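Local coordinates for protein CAS6A (Thermus thermophilus, PDB 4C97) that probably acts as a CRISPR RNA-processing endoribonuclease of the Cas6 family in antiviral defense, cutting RNA at its ester bonds, at residues A[110-124]-A[212-224]. The protein carries 1 engineered substitution. Sequence-based numbering, arbitrary orientation. Where two conformers were deposited one is given.
Sequences YPRLFQGPPSRDLAL and ALWLSALGRFAFY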
loop_
_atom_site.group_PDB
_atom_site.type_symbol
_atom_site.label_atom_id
_atom_site.label_comp_id
_atom_site.label_asym_id
_atom_site.label_seq_id
_atom_site.Cartn_x
_atom_site.Cartn_y
_atom_site.Cartn_z
ATOM N N TYR A 110 -5.762 7.916 -11.284
ATOM C CA TYR A 110 -6.841 7.972 -10.307
ATOM C C TYR A 110 -8.205 7.687 -10.928
ATOM O O TYR A 110 -8.982 6.932 -10.348
ATOM C CB TYR A 110 -6.838 9.273 -9.492
ATOM C CG TYR A 110 -5.789 9.229 -8.389
ATOM C CD1 TYR A 110 -4.471 9.646 -8.603
ATOM C CD2 TYR A 110 -6.119 8.746 -7.152
ATOM C CE1 TYR A 110 -3.531 9.587 -7.590
ATOM C CE2 TYR A 110 -5.178 8.676 -6.129
ATOM C CZ TYR A 110 -3.895 9.084 -6.363
ATOM O OH TYR A 110 -2.984 8.993 -5.343
ATOM N N PRO A 111 -8.481 8.203 -12.143
ATOM C CA PRO A 111 -9.783 7.823 -12.698
ATOM C C PRO A 111 -9.942 6.310 -12.847
ATOM O O PRO A 111 -11.040 5.761 -12.643
ATOM C CB PRO A 111 -9.801 8.535 -14.054
ATOM C CG PRO A 111 -8.948 9.749 -13.812
ATOM C CD PRO A 111 -7.838 9.260 -12.949
ATOM N N ARG A 112 -8.850 5.625 -13.144
ATOM C CA ARG A 112 -8.925 4.186 -13.330
ATOM C C ARG A 112 -9.192 3.458 -12.019
ATOM O O ARG A 112 -9.656 2.322 -12.042
ATOM C CB ARG A 112 -7.669 3.649 -14.013
ATOM C CG ARG A 112 -7.709 3.905 -15.512
ATOM C CD ARG A 112 -6.417 3.540 -16.212
ATOM N NE ARG A 112 -6.644 3.651 -17.645
ATOM C CZ ARG A 112 -7.172 2.696 -18.398
ATOM N NH1 ARG A 112 -7.470 1.516 -17.863
ATOM N NH2 ARG A 112 -7.392 2.930 -19.688
ATOM N N LEU A 113 -8.949 4.115 -10.888
ATOM C CA LEU A 113 -9.244 3.443 -9.629
ATOM C C LEU A 113 -10.740 3.281 -9.501
ATOM O O LEU A 113 -11.195 2.424 -8.740
ATOM C CB LEU A 113 -8.734 4.228 -8.438
ATOM C CG LEU A 113 -7.224 4.394 -8.352
ATOM C CD1 LEU A 113 -6.902 5.300 -7.192
ATOM C CD2 LEU A 113 -6.485 3.054 -8.235
ATOM N N PHE A 114 -11.497 4.084 -10.254
ATOM C CA PHE A 114 -12.938 4.084 -10.149
ATOM C C PHE A 114 -13.590 3.315 -11.299
ATOM O O PHE A 114 -14.757 3.510 -11.578
ATOM C CB PHE A 114 -13.449 5.524 -10.122
ATOM C CG PHE A 114 -13.206 6.226 -8.821
ATOM C CD1 PHE A 114 -14.138 6.156 -7.787
ATOM C CD2 PHE A 114 -12.049 6.949 -8.613
ATOM C CE1 PHE A 114 -13.893 6.814 -6.592
ATOM C CE2 PHE A 114 -11.819 7.598 -7.412
ATOM C CZ PHE A 114 -12.750 7.521 -6.410
ATOM N N GLN A 115 -12.831 2.450 -11.965
ATOM C CA GLN A 115 -13.346 1.719 -13.124
ATOM C C GLN A 115 -14.420 0.687 -12.782
ATOM O O GLN A 115 -15.267 0.362 -13.621
ATOM C CB GLN A 115 -12.220 1.062 -13.904
ATOM C CG GLN A 115 -11.560 -0.078 -13.191
ATOM C CD GLN A 115 -10.379 -0.594 -13.970
ATOM O OE1 GLN A 115 -10.524 -1.480 -14.802
ATOM N NE2 GLN A 115 -9.198 -0.018 -13.723
ATOM N N GLY A 116 -14.373 0.165 -11.565
ATOM C CA GLY A 116 -15.347 -0.808 -11.111
ATOM C C GLY A 116 -15.023 -2.155 -11.726
ATOM O O GLY A 116 -13.882 -2.394 -12.111
ATOM N N PRO A 117 -16.020 -3.039 -11.824
ATOM C CA PRO A 117 -17.423 -2.788 -11.498
ATOM C C PRO A 117 -17.681 -2.541 -10.018
ATOM O O PRO A 117 -16.905 -2.981 -9.162
ATOM C CB PRO A 117 -18.114 -4.074 -11.927
ATOM C CG PRO A 117 -17.079 -5.102 -11.860
ATOM C CD PRO A 117 -15.807 -4.426 -12.265
ATOM N N PRO A 118 -18.763 -1.819 -9.716
ATOM C CA PRO A 118 -19.124 -1.670 -8.312
ATOM C C PRO A 118 -19.407 -3.030 -7.741
ATOM O O PRO A 118 -19.931 -3.917 -8.417
ATOM C CB PRO A 118 -20.384 -0.803 -8.354
ATOM C CG PRO A 118 -20.912 -0.918 -9.744
ATOM C CD PRO A 118 -19.729 -1.167 -10.616
ATOM N N SER A 119 -19.051 -3.207 -6.482
ATOM C CA SER A 119 -19.399 -4.431 -5.813
ATOM C C SER A 119 -19.581 -4.122 -4.347
ATOM O O SER A 119 -18.893 -3.267 -3.810
ATOM C CB SER A 119 -18.302 -5.485 -5.987
ATOM O OG SER A 119 -18.623 -6.620 -5.197
ATOM N N ARG A 120 -20.520 -4.816 -3.721
ATOM C CA ARG A 120 -20.731 -4.742 -2.277
ATOM C C ARG A 120 -19.639 -5.439 -1.490
ATOM O O ARG A 120 -19.487 -5.194 -0.299
ATOM C CB ARG A 120 -22.076 -5.368 -1.925
ATOM C CG ARG A 120 -23.232 -4.632 -2.520
ATOM C CD ARG A 120 -24.548 -5.211 -2.088
ATOM N NE ARG A 120 -25.563 -4.161 -2.039
ATOM C CZ ARG A 120 -26.505 -3.955 -2.952
ATOM N NH1 ARG A 120 -26.609 -4.733 -4.025
ATOM N NH2 ARG A 120 -27.362 -2.961 -2.777
ATOM N N ASP A 121 -18.868 -6.286 -2.164
ATOM C CA ASP A 121 -17.820 -7.070 -1.524
ATOM C C ASP A 121 -16.432 -6.550 -1.868
ATOM O O ASP A 121 -16.174 -6.102 -2.995
ATOM C CB ASP A 121 -17.873 -8.528 -1.961
ATOM C CG ASP A 121 -19.144 -9.226 -1.545
ATOM O OD1 ASP A 121 -19.688 -8.898 -0.472
ATOM O OD2 ASP A 121 -19.586 -10.105 -2.316
ATOM N N LEU A 122 -15.533 -6.589 -0.895
ATOM C CA LEU A 122 -14.133 -6.272 -1.146
ATOM C C LEU A 122 -13.257 -7.242 -0.373
ATOM O O LEU A 122 -13.269 -7.269 0.868
ATOM C CB LEU A 122 -13.808 -4.823 -0.767
ATOM C CG LEU A 122 -12.315 -4.442 -0.884
ATOM C CD1 LEU A 122 -11.829 -4.533 -2.323
ATOM C CD2 LEU A 122 -12.066 -3.094 -0.286
ATOM N N ALA A 123 -12.530 -8.074 -1.112
ATOM C CA ALA A 123 -11.599 -9.015 -0.503
ATOM C C ALA A 123 -10.219 -8.398 -0.536
ATOM O O ALA A 123 -9.708 -8.102 -1.604
ATOM C CB ALA A 123 -11.593 -10.322 -1.259
ATOM N N LEU A 124 -9.640 -8.195 0.637
ATOM C CA LEU A 124 -8.287 -7.683 0.736
ATOM C C LEU A 124 -7.365 -8.730 1.295
ATOM O O LEU A 124 -7.708 -9.461 2.233
ATOM C CB LEU A 124 -8.216 -6.448 1.633
ATOM C CG LEU A 124 -8.853 -5.182 1.101
ATOM C CD1 LEU A 124 -8.731 -4.087 2.139
ATOM C CD2 LEU A 124 -8.183 -4.764 -0.213
ATOM N N ALA A 212 -20.822 1.339 -3.719
ATOM C CA ALA A 212 -20.136 0.126 -4.160
ATOM C C ALA A 212 -18.952 0.478 -5.082
ATOM O O ALA A 212 -17.893 -0.167 -5.054
ATOM C CB ALA A 212 -21.142 -0.809 -4.871
ATOM N N LEU A 213 -19.130 1.517 -5.895
ATOM C CA LEU A 213 -18.006 1.999 -6.697
ATOM C C LEU A 213 -16.841 2.529 -5.834
ATOM O O LEU A 213 -15.666 2.182 -6.068
ATOM C CB LEU A 213 -18.446 3.072 -7.679
ATOM C CG LEU A 213 -17.391 3.345 -8.728
ATOM C CD1 LEU A 213 -17.209 2.146 -9.647
ATOM C CD2 LEU A 213 -17.750 4.607 -9.518
ATOM N N TRP A 214 -17.164 3.382 -4.860
ATOM C CA TRP A 214 -16.149 3.854 -3.939
ATOM C C TRP A 214 -15.469 2.690 -3.207
ATOM O O TRP A 214 -14.249 2.674 -3.052
ATOM C CB TRP A 214 -16.763 4.842 -2.942
ATOM C CG TRP A 214 -16.747 6.249 -3.462
ATOM C CD1 TRP A 214 -17.728 6.880 -4.177
ATOM C CD2 TRP A 214 -15.670 7.195 -3.345
ATOM N NE1 TRP A 214 -17.335 8.161 -4.500
ATOM C CE2 TRP A 214 -16.070 8.375 -4.004
ATOM C CE3 TRP A 214 -14.403 7.143 -2.744
ATOM C CZ2 TRP A 214 -15.267 9.498 -4.072
ATOM C CZ3 TRP A 214 -13.603 8.265 -2.809
ATOM C CH2 TRP A 214 -14.037 9.426 -3.467
ATOM N N LEU A 215 -16.246 1.708 -2.744
ATOM C CA LEU A 215 -15.625 0.543 -2.101
ATOM C C LEU A 215 -14.598 -0.117 -3.041
ATOM O O LEU A 215 -13.442 -0.398 -2.650
ATOM C CB LEU A 215 -16.685 -0.460 -1.636
ATOM C CG LEU A 215 -16.154 -1.691 -0.904
ATOM C CD1 LEU A 215 -15.444 -1.341 0.423
ATOM C CD2 LEU A 215 -17.276 -2.677 -0.658
ATOM N N SER A 216 -15.003 -0.301 -4.296
ATOM C CA SER A 216 -14.082 -0.908 -5.261
ATOM C C SER A 216 -12.828 -0.061 -5.487
ATOM O O SER A 216 -11.714 -0.590 -5.654
ATOM C CB SER A 216 -14.788 -1.225 -6.584
ATOM O OG SER A 216 -15.096 -0.067 -7.336
ATOM N N ALA A 217 -13.014 1.246 -5.477
ATOM C CA ALA A 217 -11.897 2.178 -5.662
ATOM C C ALA A 217 -10.912 2.141 -4.488
ATOM O O ALA A 217 -9.687 2.199 -4.695
ATOM C CB ALA A 217 -12.418 3.598 -5.874
ATOM N N LEU A 218 -11.436 2.047 -3.261
ATOM C CA LEU A 218 -10.558 1.904 -2.101
ATOM C C LEU A 218 -9.735 0.639 -2.251
ATOM O O LEU A 218 -8.521 0.616 -1.964
ATOM C CB LEU A 218 -11.378 1.861 -0.812
ATOM C CG LEU A 218 -12.125 3.159 -0.523
ATOM C CD1 LEU A 218 -12.960 3.014 0.717
ATOM C CD2 LEU A 218 -11.175 4.315 -0.351
ATOM N N GLY A 219 -10.422 -0.414 -2.693
ATOM C CA GLY A 219 -9.749 -1.666 -3.014
ATOM C C GLY A 219 -8.609 -1.537 -4.011
ATOM O O GLY A 219 -7.493 -2.008 -3.756
ATOM N N ARG A 220 -8.872 -0.906 -5.142
ATOM C CA ARG A 220 -7.824 -0.696 -6.144
ATOM C C ARG A 220 -6.689 0.194 -5.628
ATOM O O ARG A 220 -5.515 -0.035 -5.942
ATOM C CB ARG A 220 -8.401 -0.127 -7.441
ATOM C CG ARG A 220 -9.257 -1.118 -8.226
ATOM C CD ARG A 220 -9.632 -0.634 -9.622
ATOM N NE ARG A 220 -9.698 -1.754 -10.551
ATOM C CZ ARG A 220 -10.713 -2.612 -10.638
ATOM N NH1 ARG A 220 -11.778 -2.490 -9.857
ATOM N NH2 ARG A 220 -10.654 -3.604 -11.516
ATOM N N PHE A 221 -7.029 1.222 -4.850
ATOM C CA PHE A 221 -6.027 2.139 -4.313
ATOM C C PHE A 221 -5.097 1.462 -3.320
ATOM O O PHE A 221 -3.897 1.799 -3.237
ATOM C CB PHE A 221 -6.756 3.301 -3.661
ATOM C CG PHE A 221 -5.881 4.384 -3.155
ATOM C CD1 PHE A 221 -5.053 5.098 -4.007
ATOM C CD2 PHE A 221 -5.904 4.741 -1.808
ATOM C CE1 PHE A 221 -4.273 6.131 -3.535
ATOM C CE2 PHE A 221 -5.110 5.764 -1.347
ATOM C CZ PHE A 221 -4.306 6.466 -2.216
ATOM N N ALA A 222 -5.656 0.517 -2.543
ATOM C CA ALA A 222 -4.840 -0.216 -1.567
ATOM C C ALA A 222 -3.498 -0.774 -2.104
ATOM O O ALA A 222 -2.466 -0.734 -1.408
ATOM C CB ALA A 222 -5.668 -1.315 -0.925
ATOM N N PHE A 223 -3.506 -1.257 -3.337
ATOM C CA PHE A 223 -2.315 -1.786 -3.992
ATOM C C PHE A 223 -1.178 -0.765 -3.946
ATOM O O PHE A 223 -0.005 -1.118 -3.801
ATOM C CB PHE A 223 -2.651 -2.096 -5.456
ATOM C CG PHE A 223 -1.503 -2.636 -6.259
ATOM C CD1 PHE A 223 -1.148 -3.971 -6.190
ATOM C CD2 PHE A 223 -0.792 -1.812 -7.125
ATOM C CE1 PHE A 223 -0.117 -4.469 -6.934
ATOM C CE2 PHE A 223 0.242 -2.308 -7.871
ATOM C CZ PHE A 223 0.581 -3.639 -7.800
ATOM N N TYR A 224 -1.537 0.501 -4.128
ATOM C CA TYR A 224 -0.565 1.595 -4.169
ATOM C C TYR A 224 -0.299 2.168 -2.783
ATOM O O TYR A 224 0.859 2.393 -2.420
ATOM C CB TYR A 224 -1.042 2.699 -5.120
ATOM C CG TYR A 224 -1.173 2.184 -6.527
ATOM C CD1 TYR A 224 -0.053 2.048 -7.340
ATOM C CD2 TYR A 224 -2.400 1.802 -7.037
ATOM C CE1 TYR A 224 -0.145 1.550 -8.606
ATOM C CE2 TYR A 224 -2.508 1.309 -8.328
ATOM C CZ TYR A 224 -1.379 1.188 -9.106
ATOM O OH TYR A 224 -1.463 0.683 -10.374
HETATM O O HOH W 1 -13.040 0.470 -9.097
HETATM O O HOH W 2 -14.586 -4.159 -8.745
#
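Between L113 and S216 sits a water that donates to L113 O (2.7 Å) and to S216 OG, accepts from G116 N (2.8 Å), and receives only a weak bond from R220 NH1. No direct hydrogen bond joins the segments; this water bridges them, and a second, on P117 O, bonds weakly to R220 NH1. S216 OG donates to L213 O at 2.6 Å, one turn back. L113 O meets A217 CA in a CA-H...O contact of 3.2 Å. The R220 guanidinium lies stacked on the Q115 amide, planes 16° apart; Q115 NE2 is held by R112 O. The linker out of strand 91-109, in the first ferredoxin-like half of the Cas6 fold, runs back along helix 209-225 of the second, from L113 beside A217 to P118 beside L213, then reverses into strand 121-127; residues 121-124 run nearly parallel to helix residues 212-224 (12°). F114 turns its edge to the face of W214 (planes 81° apart), while A217 CB lies over one F114 face. L113 is a knob among A217, R220, F221 and Y224; with CG anti to the carbonyl carbon, CD1 reaches F221 CD1 and CD2 reaches R220 CB. L122 points toward the helix, its CD1 3.6 Å from G219 CA.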